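Local coordinates for protein succinate dehydrogenase subunit A (Mycolicibacterium smegmatis, PDB 7D6V) that probably oxidises succinate on its bound FAD and passes the electrons on toward quinone, as the flavoprotein subunit of a respiratory complex, at residues Gly72-Met75 with Leu81-Trp84; Gly77-Asn82 with Glu559-His564; Asp397-Ala402 with Gly436-Leu441; Gly416-Ser421 with Leu429-Val434. All coordinates share one frame; numbering follows the deposited sequence.

Interaction 1 (Gly72-Met75 with Leu81-Trp84)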
loop_
_atom_site.group_PDB
_atom_site.type_symbol
_atom_site.label_atom_id
_atom_site.label_comp_id
_atom_site.label_asym_id
_atom_site.label_seq_id
_atom_site.Cartn_x
_atom_site.Cartn_y
_atom_site.Cartn_z
ATOM N N GLY A 72 27.020 -19.075 3.322
ATOM C CA GLY A 72 27.305 -19.496 4.683
ATOM C C GLY A 72 26.325 -18.923 5.687
ATOM O O GLY A 72 25.921 -19.602 6.633
ATOM N N ASP A 73 25.926 -17.665 5.492
ATOM C CA ASP A 73 24.940 -17.054 6.375
ATOM C C ASP A 73 23.603 -17.774 6.293
ATOM O O ASP A 73 22.947 -18.001 7.315
ATOM C CB ASP A 73 24.772 -15.577 6.029
ATOM C CG ASP A 73 25.957 -14.744 6.448
ATOM O OD1 ASP A 73 26.880 -15.294 7.078
ATOM O OD2 ASP A 73 25.970 -13.537 6.150
ATOM N N THR A 74 23.177 -18.130 5.081
ATOM C CA THR A 74 21.921 -18.854 4.916
ATOM C C THR A 74 22.002 -20.245 5.532
ATOM O O THR A 74 21.053 -20.699 6.180
ATOM C CB THR A 74 21.560 -18.936 3.434
ATOM O OG1 THR A 74 21.205 -17.634 2.959
ATOM C CG2 THR A 74 20.393 -19.879 3.209
ATOM N N MET A 75 23.132 -20.931 5.358
ATOM C CA MET A 75 23.270 -22.273 5.913
ATOM C C MET A 75 23.305 -22.244 7.437
ATOM O O MET A 75 22.794 -23.157 8.091
ATOM C CB MET A 75 24.524 -22.942 5.356
ATOM C CG MET A 75 24.432 -23.295 3.882
ATOM S SD MET A 75 23.044 -24.356 3.453
ATOM C CE MET A 75 23.493 -25.865 4.296
ATOM N N LEU A 81 20.162 -27.567 7.903
ATOM C CA LEU A 81 19.097 -28.411 7.388
ATOM C C LEU A 81 18.666 -27.983 5.992
ATOM O O LEU A 81 17.861 -28.674 5.362
ATOM C CB LEU A 81 17.899 -28.369 8.346
ATOM C CG LEU A 81 16.731 -29.332 8.133
ATOM C CD1 LEU A 81 17.160 -30.763 8.401
ATOM C CD2 LEU A 81 15.562 -28.949 8.991
ATOM N N ASN A 82 19.215 -26.876 5.497
ATOM C CA ASN A 82 18.825 -26.304 4.216
ATOM C C ASN A 82 19.108 -27.267 3.073
ATOM O O ASN A 82 19.981 -28.133 3.158
ATOM C CB ASN A 82 19.601 -25.012 3.969
ATOM C CG ASN A 82 19.468 -24.022 5.097
ATOM O OD1 ASN A 82 20.291 -23.994 6.005
ATOM N ND2 ASN A 82 18.469 -23.162 5.014
ATOM N N ASN A 83 18.360 -27.103 1.986
ATOM C CA ASN A 83 18.781 -27.641 0.700
ATOM C C ASN A 83 19.964 -26.815 0.217
ATOM O O ASN A 83 19.805 -25.650 -0.156
ATOM C CB ASN A 83 17.635 -27.606 -0.306
ATOM C CG ASN A 83 17.845 -28.561 -1.464
ATOM O OD1 ASN A 83 18.965 -28.758 -1.926
ATOM N ND2 ASN A 83 16.764 -29.163 -1.935
ATOM N N TRP A 84 21.156 -27.411 0.243
ATOM C CA TRP A 84 22.370 -26.654 -0.032
ATOM C C TRP A 84 22.423 -26.169 -1.473
ATOM O O TRP A 84 22.952 -25.086 -1.739
ATOM C CB TRP A 84 23.590 -27.509 0.287
ATOM C CG TRP A 84 23.599 -28.803 -0.442
ATOM C CD1 TRP A 84 23.053 -29.979 -0.027
ATOM C CD2 TRP A 84 24.191 -29.063 -1.720
ATOM N NE1 TRP A 84 23.272 -30.958 -0.964
ATOM C CE2 TRP A 84 23.967 -30.419 -2.013
ATOM C CE3 TRP A 84 24.887 -28.278 -2.643
ATOM C CZ2 TRP A 84 24.412 -31.008 -3.190
ATOM C CZ3 TRP A 84 25.327 -28.865 -3.809
ATOM C CH2 TRP A 84 25.089 -30.215 -4.074
#
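The thioether of Met75 lies over the first side-chain carbon of Asn82, with SD of Met75 3.5 Å from CB of Asn82. The methyl follows, so that CE of Met75 is 4.0 Å from CB of Asn82. The two side chains lie antiparallel alongside each other. Met75 does not start out aimed at the loop. Its chain is folded at chi2 (-57°) and again at chi3 (-66°), and these bends bring the sulfur and the methyl round to Asn82. The same methyl also touches the start of the next helix, where CE of Met75 is 4.3 Å from CB of Trp84. The indole of Trp84 extends elsewhere. The amide group of Asn82 lies beside the last turn of helix 67-76, with CG of Asn82 3.8 Å from O of Thr74. Thr74 has its own polar partner, since its OG1 is hydrogen-bonded to Asn427. The contact is buried, and Met75 supplies its apolar part. Ala87 of helix 84-102 touches both Thr74 and Met75, and Phe613 also packs on Met75. Asn83 sits at the N-cap of helix 84-102. A short loop thus turns the chain from helix 67-76 into helix 84-102. Met75 packs between the end of the first and the start of the second, in a Schellman-ended helix-to-helix connection of the FAD-binding domain.

Interaction 2 (Gly77-Asn82 with Glu559-His564)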
loop_
_atom_site.group_PDB
_atom_site.type_symbol
_atom_site.label_atom_id
_atom_site.label_comp_id
_atom_site.label_asym_id
_atom_site.label_seq_id
_atom_site.Cartn_x
_atom_site.Cartn_y
_atom_site.Cartn_z
ATOM N N GLY A 77 21.809 -19.847 9.389
ATOM C CA GLY A 77 20.448 -19.520 9.749
ATOM C C GLY A 77 19.482 -20.500 9.126
ATOM O O GLY A 77 18.895 -20.228 8.077
ATOM N N GLY A 78 19.330 -21.656 9.758
ATOM C CA GLY A 78 18.679 -22.795 9.150
ATOM C C GLY A 78 19.325 -24.060 9.663
ATOM O O GLY A 78 18.837 -25.167 9.423
ATOM N N LYS A 79 20.439 -23.885 10.373
ATOM C CA LYS A 79 21.084 -24.949 11.142
ATOM C C LYS A 79 21.528 -26.106 10.257
ATOM O O LYS A 79 21.523 -27.262 10.682
ATOM C CB LYS A 79 20.175 -25.447 12.267
ATOM C CG LYS A 79 20.306 -24.651 13.554
ATOM C CD LYS A 79 19.756 -23.249 13.403
ATOM C CE LYS A 79 19.978 -22.428 14.654
ATOM N NZ LYS A 79 19.642 -20.999 14.425
ATOM N N PHE A 80 21.911 -25.791 9.021
ATOM C CA PHE A 80 22.448 -26.747 8.058
ATOM C C PHE A 80 21.447 -27.837 7.700
ATOM O O PHE A 80 21.829 -28.912 7.229
ATOM C CB PHE A 80 23.762 -27.350 8.564
ATOM C CG PHE A 80 24.861 -26.339 8.711
ATOM C CD1 PHE A 80 25.055 -25.679 9.909
ATOM C CD2 PHE A 80 25.682 -26.031 7.643
ATOM C CE1 PHE A 80 26.054 -24.744 10.043
ATOM C CE2 PHE A 80 26.684 -25.094 7.773
ATOM C CZ PHE A 80 26.871 -24.452 8.973
ATOM N N LEU A 81 20.162 -27.567 7.903
ATOM C CA LEU A 81 19.097 -28.411 7.388
ATOM C C LEU A 81 18.666 -27.983 5.992
ATOM O O LEU A 81 17.861 -28.674 5.362
ATOM C CB LEU A 81 17.899 -28.369 8.346
ATOM C CG LEU A 81 16.731 -29.332 8.133
ATOM C CD1 LEU A 81 17.160 -30.763 8.401
ATOM C CD2 LEU A 81 15.562 -28.949 8.991
ATOM N N ASN A 82 19.215 -26.876 5.497
ATOM C CA ASN A 82 18.825 -26.304 4.216
ATOM C C ASN A 82 19.108 -27.267 3.073
ATOM O O ASN A 82 19.981 -28.133 3.158
ATOM C CB ASN A 82 19.601 -25.012 3.969
ATOM C CG ASN A 82 19.468 -24.022 5.097
ATOM O OD1 ASN A 82 20.291 -23.994 6.005
ATOM N ND2 ASN A 82 18.469 -23.162 5.014
ATOM N N GLU A 559 13.441 -33.778 18.237
ATOM C CA GLU A 559 14.595 -32.944 18.556
ATOM C C GLU A 559 14.204 -31.505 18.257
ATOM O O GLU A 559 13.185 -31.244 17.615
ATOM C CB GLU A 559 15.847 -33.385 17.783
ATOM C CG GLU A 559 15.759 -33.318 16.264
ATOM C CD GLU A 559 16.233 -32.001 15.692
ATOM O OE1 GLU A 559 16.989 -31.295 16.382
ATOM O OE2 GLU A 559 15.864 -31.676 14.548
ATOM N N SER A 560 15.014 -30.569 18.742
ATOM C CA SER A 560 14.734 -29.146 18.601
ATOM C C SER A 560 15.720 -28.527 17.622
ATOM O O SER A 560 16.920 -28.799 17.691
ATOM C CB SER A 560 14.812 -28.433 19.950
ATOM O OG SER A 560 13.819 -28.911 20.836
ATOM N N ARG A 561 15.214 -27.710 16.704
ATOM C CA ARG A 561 16.076 -27.074 15.714
ATOM C C ARG A 561 15.330 -25.900 15.106
ATOM O O ARG A 561 14.275 -26.091 14.496
ATOM C CB ARG A 561 16.492 -28.070 14.634
ATOM C CG ARG A 561 17.596 -27.576 13.723
ATOM C CD ARG A 561 17.896 -28.577 12.624
ATOM N NE ARG A 561 18.268 -29.880 13.156
ATOM C CZ ARG A 561 19.517 -30.262 13.382
ATOM N NH1 ARG A 561 20.520 -29.439 13.122
ATOM N NH2 ARG A 561 19.765 -31.466 13.868
ATOM N N GLY A 562 15.871 -24.702 15.265
ATOM C CA GLY A 562 15.285 -23.534 14.632
ATOM C C GLY A 562 13.890 -23.252 15.148
ATOM O O GLY A 562 13.670 -23.058 16.349
ATOM N N GLY A 563 12.924 -23.227 14.232
ATOM C CA GLY A 563 11.557 -22.893 14.577
ATOM C C GLY A 563 10.754 -24.002 15.217
ATOM O O GLY A 563 9.620 -23.756 15.638
ATOM N N HIS A 564 11.299 -25.212 15.299
ATOM C CA HIS A 564 10.611 -26.352 15.894
ATOM C C HIS A 564 11.244 -26.643 17.247
ATOM O O HIS A 564 12.390 -27.094 17.319
ATOM C CB HIS A 564 10.679 -27.572 14.980
ATOM C CG HIS A 564 10.291 -28.852 15.651
ATOM N ND1 HIS A 564 9.001 -29.122 16.051
ATOM C CD2 HIS A 564 11.023 -29.937 15.990
ATOM C CE1 HIS A 564 8.956 -30.317 16.608
ATOM N NE2 HIS A 564 10.170 -30.833 16.583
#
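Two basic side chains, Lys79 and Arg561, meet here through their hydrocarbon parts. CB of Lys79 is 3.6 Å from CG of Arg561, and the chains pass alongside each other, pointing opposite ways. The Lys79 chain bends at chi2 (69°), and its amino group is carried off from Arg561. Arg561 bends at chi3 (-58°), which brings the guanidinium up to the backbone of Lys79. There NH1 of Arg561 gives a weak hydrogen bond to O of Lys79, at 3.4 Å and with an N-H...O angle of 129°. Leu81 adds a looser carbon-carbon contact, its CB lying 4.3 Å from CD of Arg561. Both segments are turns. Lys79, with positive phi, is the C-prime residue of the Schellman motif that ends helix 67-76, and a type I' turn runs from Gly78 to Leu81. Arg561 opens a type II' turn, with Gly562 at the positive-phi position that favours glycine. The contact joins the FAD-binding part of the chain to the fumarate reductase C-terminal family region, 477 residues on. The strongest partner of the guanidinium is Asp573, in a salt bridge with NH1. NE of Arg561 also makes a weak bond, part of a salt bridge, to OE2 of Glu559 (3.3 Å). Phe80 turns its ring away from Arg561, and meets Phe613 edge-to-face.

Interaction 3 (Asp397-Ala402 with Gly436-Leu441)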
loop_
_atom_site.group_PDB
_atom_site.type_symbol
_atom_site.label_atom_id
_atom_site.label_comp_id
_atom_site.label_asym_id
_atom_site.label_seq_id
_atom_site.Cartn_x
_atom_site.Cartn_y
_atom_site.Cartn_z
ATOM N N ASP A 397 12.621 -29.984 -6.960
ATOM C CA ASP A 397 13.962 -30.103 -7.505
ATOM C C ASP A 397 14.654 -28.754 -7.356
ATOM O O ASP A 397 14.044 -27.724 -7.647
ATOM C CB ASP A 397 13.912 -30.524 -8.969
ATOM C CG ASP A 397 15.266 -30.925 -9.507
ATOM O OD1 ASP A 397 15.981 -30.049 -10.033
ATOM O OD2 ASP A 397 15.618 -32.116 -9.403
ATOM N N PRO A 398 15.888 -28.704 -6.853
ATOM C CA PRO A 398 16.522 -27.388 -6.650
ATOM C C PRO A 398 16.707 -26.590 -7.934
ATOM O O PRO A 398 16.418 -25.387 -7.956
ATOM C CB PRO A 398 17.860 -27.740 -5.984
ATOM C CG PRO A 398 18.018 -29.217 -6.124
ATOM C CD PRO A 398 16.658 -29.795 -6.238
ATOM N N ASP A 399 17.165 -27.226 -9.013
ATOM C CA ASP A 399 17.458 -26.489 -10.241
ATOM C C ASP A 399 16.178 -26.098 -10.967
ATOM O O ASP A 399 15.929 -24.914 -11.220
ATOM C CB ASP A 399 18.362 -27.322 -11.145
ATOM C CG ASP A 399 19.759 -27.467 -10.589
ATOM O OD1 ASP A 399 19.963 -28.335 -9.716
ATOM O OD2 ASP A 399 20.653 -26.712 -11.023
ATOM N N THR A 400 15.357 -27.083 -11.320
ATOM C CA THR A 400 14.025 -26.820 -11.846
ATOM C C THR A 400 13.088 -26.544 -10.679
ATOM O O THR A 400 13.545 -26.195 -9.591
ATOM C CB THR A 400 13.537 -27.993 -12.696
ATOM O OG1 THR A 400 13.247 -29.113 -11.852
ATOM C CG2 THR A 400 14.607 -28.395 -13.691
ATOM N N ALA A 401 11.790 -26.616 -10.898
ATOM C CA ALA A 401 10.826 -26.540 -9.813
ATOM C C ALA A 401 10.258 -27.930 -9.510
ATOM O O ALA A 401 10.776 -28.954 -9.970
ATOM C CB ALA A 401 9.743 -25.515 -10.128
ATOM N N ALA A 402 9.167 -27.953 -8.753
ATOM C CA ALA A 402 8.747 -29.096 -7.947
ATOM C C ALA A 402 8.217 -30.242 -8.802
ATOM O O ALA A 402 8.449 -30.330 -10.008
ATOM C CB ALA A 402 7.676 -28.667 -6.951
ATOM N N GLY A 436 11.072 -18.095 -8.656
ATOM C CA GLY A 436 10.030 -17.872 -9.639
ATOM C C GLY A 436 10.574 -17.917 -11.051
ATOM O O GLY A 436 9.971 -18.528 -11.938
ATOM N N ARG A 437 11.735 -17.294 -11.276
ATOM C CA ARG A 437 12.367 -17.414 -12.584
ATOM C C ARG A 437 12.733 -18.862 -12.889
ATOM O O ARG A 437 12.495 -19.350 -14.003
ATOM C CB ARG A 437 13.602 -16.523 -12.660
ATOM C CG ARG A 437 14.249 -16.525 -14.022
ATOM C CD ARG A 437 15.502 -15.692 -14.047
ATOM N NE ARG A 437 16.366 -16.073 -15.155
ATOM C CZ ARG A 437 17.195 -17.110 -15.132
ATOM N NH1 ARG A 437 17.944 -17.382 -16.189
ATOM N NH2 ARG A 437 17.273 -17.876 -14.054
ATOM N N ARG A 438 13.303 -19.572 -11.907
ATOM C CA ARG A 438 13.640 -20.976 -12.137
ATOM C C ARG A 438 12.397 -21.806 -12.451
ATOM O O ARG A 438 12.434 -22.678 -13.323
ATOM C CB ARG A 438 14.377 -21.565 -10.935
ATOM C CG ARG A 438 15.647 -20.841 -10.535
ATOM C CD ARG A 438 16.732 -20.954 -11.581
ATOM N NE ARG A 438 17.344 -22.276 -11.622
ATOM C CZ ARG A 438 18.639 -22.492 -11.821
ATOM N NH1 ARG A 438 19.466 -21.471 -11.985
ATOM N NH2 ARG A 438 19.111 -23.728 -11.850
ATOM N N ALA A 439 11.288 -21.549 -11.751
ATOM C CA ALA A 439 10.064 -22.313 -11.973
ATOM C C ALA A 439 9.477 -22.041 -13.350
ATOM O O ALA A 439 9.043 -22.971 -14.039
ATOM C CB ALA A 439 9.042 -21.989 -10.886
ATOM N N GLY A 440 9.447 -20.773 -13.766
ATOM C CA GLY A 440 8.977 -20.465 -15.106
ATOM C C GLY A 440 9.820 -21.123 -16.179
ATOM O O GLY A 440 9.293 -21.678 -17.148
ATOM N N LEU A 441 11.144 -21.098 -16.008
ATOM C CA LEU A 441 12.017 -21.704 -17.006
ATOM C C LEU A 441 11.858 -23.221 -17.029
ATOM O O LEU A 441 11.889 -23.837 -18.102
ATOM C CB LEU A 441 13.466 -21.296 -16.734
ATOM C CG LEU A 441 14.569 -21.647 -17.734
ATOM C CD1 LEU A 441 15.687 -20.633 -17.605
ATOM C CD2 LEU A 441 15.113 -23.050 -17.525
#
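The loop 397-402 passes close against one side of helix 427-448, and the backbones come nearest at Ala401 and Ala439, whose CA atoms are 4.8 Å apart. Two small side chains permit this approach. CB of Ala401 rests 3.7 Å from CB of Ala439. The polar part lies beside it, at Arg438. NE of Arg438 donates to the backbone O of Asp399 at 3.0 Å, with a nearly straight N-H...O angle of 167°. The oxygen lies at the edge of the guanidinium, close to its plane. NH2 of Arg438 adds a weak bond to the same O of Asp399, at 3.5 Å. NH2 of Arg438 also forms a salt bridge with OD2 of Asp399, again at 3.5 Å, with the two flat groups turned 46° apart. Asp397 OD1 accepts from the backbone N of Thr400 at 3.3 Å, an Asx motif within the loop. Both charged groups have further partners: Asp399 pairs with Arg85 and Arg438 with Glu93, both of helix 84-102. Acids and bases thus alternate along a partly buried chain, which would be expected to favour the charged form of each group and ties the loop to two helices.

Interaction 4 (Gly416-Ser421 with Leu429-Val434). With FAD (flavin-adenine dinucleotide), chain D.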
loop_
_atom_site.group_PDB
_atom_site.type_symbol
_atom_site.label_atom_id
_atom_site.label_comp_id
_atom_site.label_asym_id
_atom_site.label_seq_id
_atom_site.Cartn_x
_atom_site.Cartn_y
_atom_site.Cartn_z
ATOM N N GLY A 416 9.359 -25.724 -0.360
ATOM C CA GLY A 416 10.114 -26.145 0.801
ATOM C C GLY A 416 11.526 -26.546 0.427
ATOM O O GLY A 416 11.783 -27.059 -0.661
ATOM N N GLY A 417 12.448 -26.292 1.352
ATOM C CA GLY A 417 13.814 -26.744 1.180
ATOM C C GLY A 417 14.887 -25.690 1.352
ATOM O O GLY A 417 15.950 -25.980 1.907
ATOM N N MET A 418 14.631 -24.465 0.889
ATOM C CA MET A 418 15.642 -23.418 0.992
ATOM C C MET A 418 16.001 -23.114 2.439
ATOM O O MET A 418 17.161 -23.243 2.842
ATOM C CB MET A 418 15.170 -22.145 0.301
ATOM C CG MET A 418 16.242 -21.100 0.367
ATOM S SD MET A 418 15.937 -19.545 -0.452
ATOM C CE MET A 418 17.432 -18.728 0.066
ATOM N N HIS A 419 15.026 -22.685 3.229
ATOM C CA HIS A 419 15.239 -22.420 4.643
ATOM C C HIS A 419 14.964 -23.707 5.408
ATOM O O HIS A 419 13.829 -24.195 5.422
ATOM C CB HIS A 419 14.326 -21.291 5.116
ATOM C CG HIS A 419 14.106 -20.224 4.090
ATOM N ND1 HIS A 419 13.019 -20.218 3.244
ATOM C CD2 HIS A 419 14.827 -19.119 3.781
ATOM C CE1 HIS A 419 13.083 -19.162 2.454
ATOM N NE2 HIS A 419 14.169 -18.478 2.761
ATOM N N GLY A 420 15.999 -24.269 6.019
ATOM C CA GLY A 420 15.844 -25.556 6.663
ATOM C C GLY A 420 15.008 -25.497 7.921
ATOM O O GLY A 420 13.888 -26.011 7.963
ATOM N N SER A 421 15.543 -24.852 8.952
ATOM C CA SER A 421 14.858 -24.717 10.224
ATOM C C SER A 421 14.478 -23.287 10.551
ATOM O O SER A 421 13.714 -23.072 11.496
ATOM C CB SER A 421 15.732 -25.262 11.359
ATOM O OG SER A 421 15.883 -26.657 11.233
ATOM N N LEU A 429 12.203 -12.562 0.078
ATOM C CA LEU A 429 11.884 -11.702 -1.055
ATOM C C LEU A 429 12.763 -12.013 -2.261
ATOM O O LEU A 429 12.282 -12.025 -3.398
ATOM C CB LEU A 429 12.012 -10.235 -0.651
ATOM C CG LEU A 429 10.971 -9.705 0.337
ATOM C CD1 LEU A 429 11.172 -8.223 0.584
ATOM C CD2 LEU A 429 9.569 -9.969 -0.176
ATOM N N SER A 430 14.053 -12.260 -2.037
ATOM C CA SER A 430 14.938 -12.620 -3.140
ATOM C C SER A 430 14.728 -14.061 -3.595
ATOM O O SER A 430 14.915 -14.368 -4.780
ATOM C CB SER A 430 16.394 -12.382 -2.738
ATOM O OG SER A 430 16.737 -13.121 -1.583
ATOM N N ASP A 431 14.365 -14.948 -2.664
ATOM C CA ASP A 431 13.935 -16.299 -3.011
ATOM C C ASP A 431 12.804 -16.237 -4.028
ATOM O O ASP A 431 12.791 -16.986 -5.012
ATOM C CB ASP A 431 13.520 -17.025 -1.718
ATOM C CG ASP A 431 12.776 -18.355 -1.941
ATOM O OD1 ASP A 431 12.708 -19.132 -0.968
ATOM O OD2 ASP A 431 12.256 -18.656 -3.032
ATOM N N LEU A 432 11.846 -15.337 -3.801
ATOM C CA LEU A 432 10.721 -15.196 -4.717
ATOM C C LEU A 432 11.202 -15.000 -6.147
ATOM O O LEU A 432 10.816 -15.749 -7.046
ATOM C CB LEU A 432 9.835 -14.025 -4.296
ATOM C CG LEU A 432 9.185 -14.104 -2.918
ATOM C CD1 LEU A 432 8.115 -13.040 -2.776
ATOM C CD2 LEU A 432 8.629 -15.492 -2.663
ATOM N N LEU A 433 12.093 -14.034 -6.364
ATOM C CA LEU A 433 12.553 -13.746 -7.717
ATOM C C LEU A 433 13.366 -14.903 -8.283
ATOM O O LEU A 433 13.094 -15.382 -9.393
ATOM C CB LEU A 433 13.374 -12.460 -7.721
ATOM C CG LEU A 433 12.752 -11.252 -7.030
ATOM C CD1 LEU A 433 13.788 -10.163 -6.849
ATOM C CD2 LEU A 433 11.568 -10.740 -7.823
ATOM N N VAL A 434 14.350 -15.384 -7.518
ATOM C CA VAL A 434 15.257 -16.411 -8.026
ATOM C C VAL A 434 14.475 -17.648 -8.449
ATOM O O VAL A 434 14.577 -18.118 -9.591
ATOM C CB VAL A 434 16.323 -16.751 -6.968
ATOM C CG1 VAL A 434 17.145 -17.953 -7.395
ATOM C CG2 VAL A 434 17.218 -15.558 -6.721
HETATM P PA FAD D . 2.120 -14.282 -1.985
HETATM O O1A FAD D . 2.490 -13.186 -2.913
HETATM O O2A FAD D . 2.002 -13.999 -0.537
HETATM O O5B FAD D . 0.694 -14.827 -2.453
HETATM C C5B FAD D . 0.513 -15.997 -3.229
HETATM C C4B FAD D . -0.550 -15.755 -4.287
HETATM O O4B FAD D . -1.253 -16.960 -4.566
HETATM C C3B FAD D . -1.608 -14.756 -3.888
HETATM O O3B FAD D . -1.836 -13.916 -5.010
HETATM C C2B FAD D . -2.846 -15.583 -3.658
HETATM O O2B FAD D . -4.044 -14.871 -3.937
HETATM C C1B FAD D . -2.646 -16.702 -4.637
HETATM N N9A FAD D . -3.420 -17.893 -4.251
HETATM C C8A FAD D . -3.336 -18.556 -3.099
HETATM N N7A FAD D . -4.185 -19.599 -3.086
HETATM C C5A FAD D . -4.833 -19.606 -4.255
HETATM C C6A FAD D . -5.865 -20.430 -4.901
HETATM N N6A FAD D . -6.399 -21.494 -4.282
HETATM N N1A FAD D . -6.260 -20.086 -6.132
HETATM C C2A FAD D . -5.744 -19.037 -6.779
HETATM N N3A FAD D . -4.809 -18.249 -6.253
HETATM C C4A FAD D . -4.322 -18.479 -5.020
HETATM N N1 FAD D . 9.909 -11.560 4.027
HETATM C C2 FAD D . 11.053 -10.851 3.959
HETATM O O2 FAD D . 12.016 -11.342 3.365
HETATM N N3 FAD D . 11.199 -9.643 4.504
HETATM C C4 FAD D . 10.214 -9.049 5.165
HETATM O O4 FAD D . 10.373 -7.926 5.661
HETATM C C4X FAD D . 8.926 -9.749 5.294
HETATM N N5 FAD D . 7.888 -9.204 5.947
HETATM C C5X FAD D . 6.726 -9.868 6.042
HETATM C C6 FAD D . 5.664 -9.289 6.718
HETATM C C7 FAD D . 4.465 -9.966 6.825
HETATM C C7M FAD D . 3.309 -9.352 7.556
HETATM C C8 FAD D . 4.317 -11.304 6.218
HETATM C C8M FAD D . 3.015 -12.039 6.333
HETATM C C9 FAD D . 5.371 -11.886 5.539
HETATM C C9A FAD D . 6.570 -11.211 5.434
HETATM N N10 FAD D . 7.638 -11.798 4.751
HETATM C C10 FAD D . 8.832 -11.077 4.666
HETATM C "C1'" FAD D . 7.508 -13.111 4.131
HETATM C "C2'" FAD D . 7.347 -12.945 2.624
HETATM O "O2'" FAD D . 6.573 -11.783 2.338
HETATM C "C3'" FAD D . 6.629 -14.119 1.985
HETATM O "O3'" FAD D . 7.441 -15.277 2.124
HETATM C "C4'" FAD D . 6.396 -13.863 0.505
HETATM O "O4'" FAD D . 5.578 -12.715 0.340
HETATM C "C5'" FAD D . 5.714 -15.028 -0.185
HETATM O "O5'" FAD D . 5.362 -14.601 -1.492
HETATM P P FAD D . 4.649 -15.554 -2.552
HETATM O O1P FAD D . 4.799 -14.910 -3.885
HETATM O O2P FAD D . 5.136 -16.947 -2.376
HETATM O O3P FAD D . 3.096 -15.545 -2.132
#
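The loop 416-421 runs beside helix 427-448 at some distance, the nearest CA atoms being those of Met418 and Asp431, 8.3 Å apart. Side chains bridge this gap. Met418 is fully extended, with chi1 at -178° and the later torsions also near 180°, and this straight chain carries its sulfur across to the helix. SD of Met418 lies 3.3 Å from OD1 of Asp431. His419 reaches the same oxygen obliquely, with CE1 of His419 3.4 Å from OD1 of Asp431. The imidazole and carboxylate planes are 30° apart. CG of Met418 sits 4.1 Å above the plane of the His419 ring, over its centre. The Asp431 carboxylate is therefore met by a thioether and an imidazole C-H group, with no hydrogen bond between the two segments. Another side of the helix belongs to the FAD. N of Leu429 is 3.5 Å from O2 of the flavin, and CD1 of Leu432 is 3.4 Å from O5' of the FAD. O2 thus lies by the N-terminal end of helix 427-448, whose dipole would tend to draw electron density toward the pyrimidine part of the flavin. In the fold, the loop leaves strand 415-416, which runs parallel to its partner in strand 383-395. Gly417 adopts a backbone conformation that only glycine accepts readily, and it is hydrogen-bonded to Asn83. Helix 84-102 also packs here, through His90 on Met418 and Glu93 on Val434.

How the interactions relate
Interactions 1, 2 and 4 are buried and touch one another, while interaction 3 is only partly buried. Interactions 1 and 2 share Leu81 and Asn82, and a probable backbone hydrogen bond from Phe80 N to Met75 O joins them. Residues 416-421 of interaction 4 lie against both, with Gly417 O bonded to Asn83 N and Ser421 O to Gly563 N. Interactions 3 and 4 use successive stretches of helix 427-448. The chemistry changes with place. Interaction 1 rests on methionine packing, interaction 2 combines methylene packing with a weak bond, and interaction 3 combines a salt bridge, a bond to a backbone carbonyl and alanine packing. Interaction 4, closest to the centre of the chain, adjoins the FAD.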